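Local coordinates for protein acyl-CoA dehydrogenase (PDB 2PG0) that probably oxidises acyl thioesters, introducing a double bond at the alpha-beta position with a bound FAD, at residues I127-P132 against Y239-K244; Q285-R290 against M341-G346; A292-E297 against K334-E339. All blocks are in the same frame, centred on the assembly; numbering follows the deposited sequence.

Contact 1 of 3, residues I127-P132 against Y239-K244; sequences IAMTEP and YYLMEK. With FAD (flavin-adenine dinucleotide), chain C.
With chi1 at -174° and an extended chi2, I127 sends CD1 out to the helix side chain L241. M129 reaches the same side chain by another route. Its CG is anti to the carbonyl carbon (chi1 -65°), and the extended chi2 carries SD to L241. L241 meets both with one methyl, CD2. I127 CD1 lies 4.2 Å from L241 CD2, and M129 SD lies 4.1 Å from the same L241 CD2. In each pair the side chains run alongside each other in opposite directions. The contact is small and wholly apolar. Y101 of helix 89-105 touches both I127 and L241, and L138 touches both M129 and L241.

I127 O and the N-H groups of M129 and T130 point to the flavin. I127 O takes the N3 hydrogen of FAD (chain C) at 2.9 Å. Two amides converge on the C2 carbonyl oxygen, O2: M129 N is 2.9 Å from FAD O2, and T130 N is 3.0 Å from FAD O2. The T130 bond is nearly straight, at 171°. T130 OG1 then donates to FAD N1 at 2.8 Å. The pyrimidine edge is thus gripped by four bonds, three of them donated by the protein at O2 and N1. They would probably stabilise negative charge on this edge of the reduced flavin. P132 O is bonded to R274 of the second subunit.

This is the flavin site of the acyl-CoA dehydrogenase fold: the end of strand 125-128 and its following loop hold the pyrimidine, and helix 237-273 packs behind them.

Contact 2 of 3, residues Q285-R290 against M341-G346; sequences QTVQFR and MQLHGG. With FAD (flavin-adenine dinucleotide), chain D.
The FAD site at the subunit interface is bordered here by the start of helix 285-313 and the C-terminal end of helix 319-343 with the loop after it; V287 and R290 of the first meet L343 of the second. The FAD (chain D) lies with its adenosine half beside them. L343 is the centre of the contact; R290 and V287 both meet its CD2. The chain of R290 bends at chi3 (80°), which brings the guanidinium over L343. L343 CD2 sits above the centre of that flat group and is 3.7 Å from R290 NH1. Q342 comes to the edge instead, in the guanidinium plane, with its CG 3.8 Å from R290 NH2. The amide of Q342 is turned only 18° from the guanidinium. V287 adds an apolar touch, its CG2 4.2 Å from L343 CD2. The same V287 CG2 is 3.9 Å from N3A of the adenine, so this methyl borders both the leucine and the cofactor.

The guanidinium of R290 and NE2 of Q342 find partners outside the two segments. R290 makes salt bridges to E339 and to E373 of the second subunit. Q342 NE2 is bonded to E373 and A366 of that same subunit. With an alanine here in place of R290, E339 and E373 of the second subunit would probably lose a shared positive partner, and L343 the flat group over its methyl.

The shared cofactor is typical of the acyl-CoA dehydrogenase tetramer: T130 and M129 of the second subunit hold the flavin end of this FAD. After L343 the chain turns along the pyrophosphate. G346 N donates to FAD O1P at 2.8 Å (158°). G345 has a positive phi, and a CB on it would run into FAD O3P. A CB on G346 would probably clash with FAD O3'.

Contact 3 of 3, residues A292-E297 against K334-E339; sequences AEMATE and KRVAAE
The charged pair is E297 with R335. R335 NH2 donates to E297 OE1 at 2.7 Å, a salt bridge with a nearly straight bond (167°). The bend of R335 at chi3 brings the group across, and chi4 (-80°) turns its edge to the acid. The oxygen lies in the guanidinium plane but is met from above its own carboxylate plane. The two side chains cross at about a right angle.

The apolar part is built on M294. Its SD lies against E339 CB at 3.8 Å, and M294 CG is 4.4 Å from V336 CG2. M294 CE also lies 4.0 Å from E339 OE1, whose charge is paired with R290.

Within its helix, T296 OG1 donates back to A292 O at 2.8 Å. That oxygen also takes T296 N, from the opposite face of its plane. T296 OG1 is bonded as well to W327 of the third subunit.

The axes of segments 292-297 and 334-339 run nearly antiparallel (158°) and approach to 10.8 Å. Helix 237-273 closes one side of this pair, with F264 on M294 and M263 on V336. The third subunit packs on A292, E293, A295 and T296.

Contact 1 comes first along the chain and closes before the other two open. It joins strand 125-128 and its loop, of the middle domain, to helix 237-273. Contacts 2 and 3 lie on the opposite side of the chain's centre, their centres about 40 and 32 Å from that of contact 1. Both join helix 285-313 to helix 319-343 in the C-terminal domain. Contact 3 is nested inside contact 2, and their centres are about 10 Å apart. They touch through R290-E339 and L343-M294. Each subunit thus holds the flavin of one FAD at contact 1 and the adenosine and pyrophosphate of another at contact 2, and its Q285 reaches the adenine of a further one.

Contact 1 of 3, residues I127-P132 against Y239-K244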
# COMPACT_ATOMS: atom_id res chain seq x y z
N ILE A 127 30.30 -9.42 16.95
CA ILE A 127 30.23 -8.08 17.52
C ILE A 127 29.02 -7.97 18.45
O ILE A 127 27.92 -8.42 18.10
CB ILE A 127 30.27 -6.98 16.42
CG1 ILE A 127 30.36 -5.59 17.05
CG2 ILE A 127 29.10 -7.14 15.41
CD1 ILE A 127 30.98 -4.54 16.15
N ALA A 128 29.25 -7.42 19.65
CA ALA A 128 28.22 -7.39 20.68
C ALA A 128 27.95 -5.96 21.16
O ALA A 128 28.72 -5.39 21.93
CB ALA A 128 28.58 -8.30 21.86
N MET A 129 26.84 -5.42 20.65
CA MET A 129 26.39 -4.06 20.95
C MET A 129 25.12 -4.19 21.80
O MET A 129 25.06 -3.73 22.95
CB MET A 129 26.04 -3.29 19.66
CG MET A 129 27.19 -2.99 18.66
SD MET A 129 26.59 -2.26 17.09
CE MET A 129 26.80 -3.66 15.99
N THR A 130 24.12 -4.86 21.24
CA THR A 130 22.76 -4.95 21.78
C THR A 130 22.67 -5.61 23.16
O THR A 130 23.32 -6.62 23.43
CB THR A 130 21.84 -5.68 20.77
OG1 THR A 130 21.98 -5.06 19.49
CG2 THR A 130 20.37 -5.63 21.20
N GLU A 131 21.84 -5.02 24.02
CA GLU A 131 21.60 -5.51 25.37
C GLU A 131 20.10 -5.70 25.61
O GLU A 131 19.29 -5.17 24.84
CB GLU A 131 22.18 -4.52 26.39
CG GLU A 131 23.68 -4.25 26.19
CD GLU A 131 24.27 -3.39 27.29
OE1 GLU A 131 23.51 -2.88 28.13
OE2 GLU A 131 25.51 -3.22 27.30
N PRO A 132 19.71 -6.49 26.64
CA PRO A 132 18.28 -6.65 26.91
C PRO A 132 17.54 -5.31 26.97
O PRO A 132 16.43 -5.21 26.44
CB PRO A 132 18.26 -7.35 28.26
CG PRO A 132 19.52 -8.17 28.24
CD PRO A 132 20.53 -7.27 27.58
N TYR A 239 32.13 6.30 18.06
CA TYR A 239 32.58 6.82 16.77
C TYR A 239 33.00 5.72 15.81
O TYR A 239 32.69 5.79 14.62
CB TYR A 239 33.71 7.84 16.96
CG TYR A 239 33.30 9.02 17.82
CD1 TYR A 239 32.42 9.99 17.34
CD2 TYR A 239 33.76 9.14 19.13
CE1 TYR A 239 32.02 11.06 18.13
CE2 TYR A 239 33.37 10.21 19.94
CZ TYR A 239 32.50 11.17 19.43
OH TYR A 239 32.10 12.22 20.22
N TYR A 240 33.70 4.71 16.31
CA TYR A 240 34.07 3.55 15.50
C TYR A 240 32.83 2.83 14.97
O TYR A 240 32.76 2.47 13.80
CB TYR A 240 34.94 2.57 16.29
CG TYR A 240 36.18 3.18 16.91
CD1 TYR A 240 36.95 4.12 16.22
CD2 TYR A 240 36.59 2.81 18.19
CE1 TYR A 240 38.09 4.68 16.79
CE2 TYR A 240 37.72 3.36 18.77
CZ TYR A 240 38.47 4.29 18.07
OH TYR A 240 39.59 4.84 18.65
N LEU A 241 31.86 2.63 15.86
CA LEU A 241 30.59 1.98 15.51
C LEU A 241 29.83 2.74 14.42
O LEU A 241 29.43 2.14 13.42
CB LEU A 241 29.71 1.79 16.75
CG LEU A 241 30.24 0.86 17.86
CD1 LEU A 241 29.37 0.97 19.10
CD2 LEU A 241 30.34 -0.60 17.40
N MET A 242 29.66 4.05 14.60
CA MET A 242 28.89 4.85 13.65
C MET A 242 29.54 4.80 12.26
O MET A 242 28.84 4.69 11.25
CB MET A 242 28.71 6.30 14.14
CG MET A 242 27.78 6.48 15.36
SD MET A 242 26.10 5.78 15.24
CE MET A 242 26.23 4.34 16.31
N GLU A 243 30.87 4.83 12.25
CA GLU A 243 31.67 4.76 11.02
C GLU A 243 31.47 3.42 10.27
O GLU A 243 31.18 3.41 9.08
CB GLU A 243 33.15 4.97 11.38
CG GLU A 243 34.13 4.99 10.21
CD GLU A 243 35.59 5.13 10.67
OE1 GLU A 243 35.83 5.63 11.80
OE2 GLU A 243 36.51 4.73 9.92
N LYS A 244 31.60 2.31 10.99
CA LYS A 244 31.52 0.98 10.37
C LYS A 244 30.09 0.53 10.00
O LYS A 244 29.91 -0.35 9.16
CB LYS A 244 32.17 -0.06 11.27
CG LYS A 244 33.68 0.11 11.45
CD LYS A 244 34.41 -0.05 10.13
CE LYS A 244 35.90 -0.15 10.32
NZ LYS A 244 36.59 -0.06 9.01
PA FAD C . 14.04 -1.82 20.31
O1A FAD C . 13.57 -2.06 21.71
O2A FAD C . 15.21 -0.88 20.22
O5B FAD C . 12.81 -1.27 19.42
C5B FAD C . 11.57 -1.97 19.38
C4B FAD C . 10.69 -1.33 18.32
O4B FAD C . 10.49 0.04 18.66
C3B FAD C . 11.36 -1.35 16.95
O3B FAD C . 10.41 -1.55 15.93
C2B FAD C . 11.92 0.05 16.81
O2B FAD C . 12.10 0.45 15.46
C1B FAD C . 10.86 0.86 17.56
N9A FAD C . 11.41 2.16 17.97
C8A FAD C . 12.39 2.40 18.90
N7A FAD C . 12.61 3.73 18.96
C5A FAD C . 11.79 4.34 18.07
C6A FAD C . 11.61 5.68 17.72
N6A FAD C . 12.41 6.61 18.23
N1A FAD C . 10.67 6.00 16.76
C2A FAD C . 9.92 5.02 16.14
N3A FAD C . 10.10 3.69 16.50
C4A FAD C . 11.03 3.36 17.44
N1 FAD C . 22.97 -7.04 17.84
C2 FAD C . 24.34 -6.97 17.95
O2 FAD C . 24.86 -6.06 18.60
N3 FAD C . 25.14 -7.93 17.33
C4 FAD C . 24.56 -8.95 16.62
O4 FAD C . 25.27 -9.81 16.09
C4X FAD C . 23.16 -9.02 16.50
N5 FAD C . 22.57 -10.04 15.78
C5X FAD C . 21.19 -10.13 15.68
C6 FAD C . 20.62 -11.18 14.97
C7 FAD C . 19.24 -11.27 14.86
C7M FAD C . 18.68 -12.42 14.08
C8 FAD C . 18.42 -10.30 15.47
C8M FAD C . 16.92 -10.34 15.40
C9 FAD C . 18.99 -9.26 16.19
C9A FAD C . 20.38 -9.16 16.29
N10 FAD C . 20.98 -8.10 17.00
C10 FAD C . 22.36 -8.05 17.12
C1' FAD C . 20.15 -6.99 17.61
C2' FAD C . 19.44 -6.05 16.62
O2' FAD C . 20.30 -5.11 16.01
C3' FAD C . 18.36 -5.31 17.41
O3' FAD C . 17.31 -6.23 17.61
C4' FAD C . 17.84 -4.03 16.75
O4' FAD C . 18.82 -3.01 16.71
C5' FAD C . 16.59 -3.49 17.46
O5' FAD C . 16.82 -3.36 18.85
P FAD C . 15.76 -4.02 19.87
O1P FAD C . 15.53 -5.47 19.51
O2P FAD C . 16.24 -3.85 21.28
O3P FAD C . 14.37 -3.23 19.61

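Contact 2 of 3, residues Q285-R290 against M341-G346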
# COMPACT_ATOMS: atom_id res chain seq x y z
N GLN A 285 -3.82 -13.15 -15.84
CA GLN A 285 -3.30 -11.79 -15.92
C GLN A 285 -2.87 -11.21 -14.56
O GLN A 285 -1.84 -10.53 -14.47
CB GLN A 285 -4.30 -10.86 -16.61
CG GLN A 285 -3.64 -9.54 -17.05
CD GLN A 285 -4.64 -8.45 -17.38
OE1 GLN A 285 -5.65 -8.27 -16.69
NE2 GLN A 285 -4.35 -7.70 -18.45
N THR A 286 -3.65 -11.49 -13.51
CA THR A 286 -3.26 -11.02 -12.16
C THR A 286 -1.91 -11.58 -11.73
O THR A 286 -1.13 -10.88 -11.08
CB THR A 286 -4.31 -11.34 -11.07
OG1 THR A 286 -4.53 -12.75 -11.00
CG2 THR A 286 -5.61 -10.60 -11.33
N VAL A 287 -1.61 -12.83 -12.10
CA VAL A 287 -0.32 -13.43 -11.77
C VAL A 287 0.79 -12.76 -12.57
O VAL A 287 1.85 -12.43 -12.02
CB VAL A 287 -0.31 -14.96 -12.02
CG1 VAL A 287 1.09 -15.54 -11.80
CG2 VAL A 287 -1.33 -15.66 -11.12
N GLN A 288 0.55 -12.54 -13.86
CA GLN A 288 1.48 -11.81 -14.72
C GLN A 288 1.81 -10.42 -14.19
O GLN A 288 2.98 -10.03 -14.15
CB GLN A 288 0.93 -11.71 -16.14
CG GLN A 288 0.82 -13.07 -16.84
CD GLN A 288 0.08 -13.01 -18.17
OE1 GLN A 288 -0.74 -12.12 -18.41
NE2 GLN A 288 0.35 -13.99 -19.03
N PHE A 289 0.79 -9.67 -13.78
CA PHE A 289 1.01 -8.32 -13.28
C PHE A 289 1.75 -8.33 -11.93
O PHE A 289 2.65 -7.52 -11.69
CB PHE A 289 -0.31 -7.55 -13.17
CG PHE A 289 -0.75 -6.89 -14.46
CD1 PHE A 289 -0.53 -7.49 -15.70
CD2 PHE A 289 -1.41 -5.66 -14.42
CE1 PHE A 289 -0.96 -6.87 -16.89
CE2 PHE A 289 -1.85 -5.04 -15.59
CZ PHE A 289 -1.62 -5.65 -16.84
N ARG A 290 1.37 -9.26 -11.05
CA ARG A 290 2.05 -9.39 -9.75
C ARG A 290 3.52 -9.67 -9.95
O ARG A 290 4.37 -9.07 -9.29
CB ARG A 290 1.38 -10.47 -8.88
CG ARG A 290 0.02 -10.02 -8.37
CD ARG A 290 -0.77 -11.18 -7.82
NE ARG A 290 -0.36 -11.55 -6.47
CZ ARG A 290 -1.01 -12.42 -5.71
NH1 ARG A 290 -2.10 -13.02 -6.17
NH2 ARG A 290 -0.57 -12.69 -4.48
N MET A 341 4.79 -16.72 -0.99
CA MET A 341 4.03 -17.72 -0.24
C MET A 341 2.63 -17.88 -0.84
O MET A 341 2.22 -19.00 -1.15
CB MET A 341 3.93 -17.42 1.27
CG MET A 341 3.21 -18.57 2.07
SD MET A 341 2.80 -18.15 3.78
CE MET A 341 4.39 -18.58 4.49
N GLN A 342 1.93 -16.76 -1.03
CA GLN A 342 0.55 -16.78 -1.53
C GLN A 342 0.43 -17.43 -2.90
O GLN A 342 -0.47 -18.24 -3.14
CB GLN A 342 -0.04 -15.36 -1.56
CG GLN A 342 -1.55 -15.32 -1.94
CD GLN A 342 -2.48 -15.94 -0.89
OE1 GLN A 342 -2.10 -16.08 0.27
NE2 GLN A 342 -3.70 -16.30 -1.30
N LEU A 343 1.35 -17.11 -3.80
CA LEU A 343 1.30 -17.66 -5.15
C LEU A 343 1.63 -19.15 -5.23
O LEU A 343 1.36 -19.78 -6.25
CB LEU A 343 2.17 -16.83 -6.10
CG LEU A 343 1.58 -15.45 -6.42
CD1 LEU A 343 2.63 -14.55 -7.08
CD2 LEU A 343 0.32 -15.57 -7.29
N HIS A 344 2.21 -19.71 -4.16
CA HIS A 344 2.45 -21.16 -4.09
C HIS A 344 1.22 -21.95 -3.59
O HIS A 344 1.21 -23.19 -3.58
CB HIS A 344 3.66 -21.46 -3.18
CG HIS A 344 4.99 -21.28 -3.84
ND1 HIS A 344 5.53 -20.04 -4.11
CD2 HIS A 344 5.92 -22.19 -4.23
CE1 HIS A 344 6.72 -20.20 -4.66
NE2 HIS A 344 6.99 -21.49 -4.74
N GLY A 345 0.17 -21.23 -3.18
CA GLY A 345 -0.99 -21.87 -2.56
C GLY A 345 -0.61 -22.57 -1.27
O GLY A 345 0.27 -22.10 -0.55
N GLY A 346 -1.25 -23.70 -0.98
CA GLY A 346 -0.96 -24.48 0.23
C GLY A 346 0.51 -24.88 0.34
O GLY A 346 1.06 -24.96 1.44
PA FAD D . -3.63 -23.76 -6.28
O1A FAD D . -2.67 -24.62 -7.07
O2A FAD D . -5.08 -23.97 -6.60
O5B FAD D . -3.26 -22.20 -6.51
C5B FAD D . -1.98 -21.72 -6.20
C4B FAD D . -1.96 -20.22 -6.45
O4B FAD D . -2.37 -20.00 -7.79
C3B FAD D . -2.95 -19.49 -5.55
O3B FAD D . -2.27 -18.57 -4.74
C2B FAD D . -3.79 -18.64 -6.47
O2B FAD D . -3.41 -17.31 -6.25
C1B FAD D . -3.29 -18.93 -7.86
N9A FAD D . -4.41 -19.17 -8.79
C8A FAD D . -5.03 -20.35 -9.12
N7A FAD D . -6.00 -20.09 -10.03
C5A FAD D . -5.99 -18.75 -10.29
C6A FAD D . -6.76 -17.94 -11.12
N6A FAD D . -7.69 -18.47 -11.91
N1A FAD D . -6.50 -16.59 -11.16
C2A FAD D . -5.51 -16.02 -10.38
N3A FAD D . -4.75 -16.83 -9.56
C4A FAD D . -4.99 -18.17 -9.52
N1 FAD D . -8.40 -28.72 1.81
C2 FAD D . -9.48 -29.53 2.11
O2 FAD D . -10.19 -29.98 1.21
N3 FAD D . -9.76 -29.85 3.43
C4 FAD D . -8.96 -29.36 4.44
O4 FAD D . -9.22 -29.66 5.61
C4X FAD D . -7.87 -28.53 4.15
N5 FAD D . -7.06 -28.03 5.16
C5X FAD D . -5.98 -27.24 4.85
C6 FAD D . -5.17 -26.77 5.88
C7 FAD D . -4.07 -25.96 5.60
C7M FAD D . -3.23 -25.48 6.76
C8 FAD D . -3.78 -25.63 4.27
C8M FAD D . -2.62 -24.77 3.89
C9 FAD D . -4.59 -26.11 3.25
C9A FAD D . -5.70 -26.91 3.52
N10 FAD D . -6.52 -27.39 2.50
C10 FAD D . -7.59 -28.21 2.81
C1' FAD D . -6.33 -26.97 1.04
C2' FAD D . -6.55 -25.49 0.71
O2' FAD D . -7.93 -25.18 0.63
C3' FAD D . -5.86 -25.19 -0.62
O3' FAD D . -4.47 -25.08 -0.37
C4' FAD D . -6.37 -23.94 -1.35
O4' FAD D . -7.71 -24.12 -1.76
C5' FAD D . -5.55 -23.61 -2.60
O5' FAD D . -5.35 -24.76 -3.40
P FAD D . -3.85 -25.17 -3.82
O1P FAD D . -2.99 -25.27 -2.59
O2P FAD D . -3.87 -26.46 -4.61
O3P FAD D . -3.33 -23.92 -4.70

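Contact 3 of 3, residues A292-E297 against K334-E339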
# COMPACT_ATOMS: atom_id res chain seq x y z
N ALA A 292 5.26 -8.97 -12.73
CA ALA A 292 5.80 -7.77 -13.37
C ALA A 292 6.13 -6.70 -12.32
O ALA A 292 7.18 -6.05 -12.40
CB ALA A 292 4.82 -7.23 -14.40
N GLU A 293 5.25 -6.55 -11.33
CA GLU A 293 5.47 -5.58 -10.25
C GLU A 293 6.65 -5.98 -9.37
O GLU A 293 7.48 -5.14 -9.02
CB GLU A 293 4.19 -5.36 -9.42
CG GLU A 293 3.09 -4.62 -10.19
CD GLU A 293 1.86 -4.30 -9.33
OE1 GLU A 293 1.94 -4.36 -8.08
OE2 GLU A 293 0.81 -3.96 -9.93
N MET A 294 6.73 -7.27 -9.02
CA MET A 294 7.87 -7.78 -8.26
C MET A 294 9.18 -7.56 -9.03
O MET A 294 10.16 -7.08 -8.47
CB MET A 294 7.69 -9.28 -7.93
CG MET A 294 6.67 -9.57 -6.82
SD MET A 294 6.39 -11.36 -6.62
CE MET A 294 5.01 -11.61 -7.59
N ALA A 295 9.17 -7.90 -10.32
CA ALA A 295 10.33 -7.72 -11.20
C ALA A 295 10.80 -6.26 -11.24
O ALA A 295 12.00 -5.99 -11.20
CB ALA A 295 10.01 -8.21 -12.62
N THR A 296 9.84 -5.34 -11.32
CA THR A 296 10.12 -3.90 -11.35
C THR A 296 10.81 -3.45 -10.06
O THR A 296 11.86 -2.79 -10.10
CB THR A 296 8.82 -3.08 -11.58
OG1 THR A 296 8.23 -3.46 -12.83
CG2 THR A 296 9.10 -1.58 -11.60
N GLU A 297 10.23 -3.80 -8.92
CA GLU A 297 10.79 -3.39 -7.64
C GLU A 297 12.17 -4.02 -7.43
O GLU A 297 13.09 -3.38 -6.91
CB GLU A 297 9.82 -3.70 -6.50
CG GLU A 297 8.53 -2.85 -6.56
CD GLU A 297 7.72 -2.91 -5.26
OE1 GLU A 297 8.17 -3.54 -4.29
OE2 GLU A 297 6.61 -2.32 -5.22
N LYS A 334 10.48 -8.36 1.97
CA LYS A 334 9.36 -8.85 2.77
C LYS A 334 8.08 -8.96 1.94
O LYS A 334 7.35 -9.94 2.05
CB LYS A 334 9.15 -7.97 4.01
CG LYS A 334 10.15 -8.25 5.13
CD LYS A 334 10.23 -7.10 6.16
CE LYS A 334 8.94 -6.91 6.92
NZ LYS A 334 9.01 -5.64 7.75
N ARG A 335 7.84 -7.96 1.09
CA ARG A 335 6.67 -7.96 0.22
C ARG A 335 6.77 -9.06 -0.82
O ARG A 335 5.80 -9.75 -1.10
CB ARG A 335 6.50 -6.61 -0.48
CG ARG A 335 6.09 -5.47 0.46
CD ARG A 335 5.55 -4.28 -0.34
NE ARG A 335 6.53 -3.73 -1.27
CZ ARG A 335 7.52 -2.90 -0.93
NH1 ARG A 335 7.68 -2.52 0.33
NH2 ARG A 335 8.35 -2.45 -1.86
N VAL A 336 7.95 -9.22 -1.39
CA VAL A 336 8.23 -10.35 -2.28
C VAL A 336 7.90 -11.69 -1.60
O VAL A 336 7.22 -12.52 -2.19
CB VAL A 336 9.68 -10.30 -2.81
CG1 VAL A 336 10.06 -11.62 -3.51
CG2 VAL A 336 9.83 -9.11 -3.77
N ALA A 337 8.36 -11.87 -0.37
CA ALA A 337 8.14 -13.12 0.36
C ALA A 337 6.65 -13.41 0.56
O ALA A 337 6.21 -14.54 0.37
CB ALA A 337 8.88 -13.08 1.70
N ALA A 338 5.88 -12.38 0.92
CA ALA A 338 4.43 -12.51 1.12
C ALA A 338 3.71 -12.91 -0.17
O ALA A 338 2.82 -13.77 -0.15
CB ALA A 338 3.84 -11.21 1.69
N GLU A 339 4.09 -12.28 -1.28
CA GLU A 339 3.57 -12.63 -2.60
C GLU A 339 3.94 -14.06 -2.98
O GLU A 339 3.09 -14.82 -3.46
CB GLU A 339 4.10 -11.65 -3.65
CG GLU A 339 3.42 -10.30 -3.62
CD GLU A 339 2.04 -10.34 -4.23
OE1 GLU A 339 1.94 -10.19 -5.46
OE2 GLU A 339 1.05 -10.53 -3.48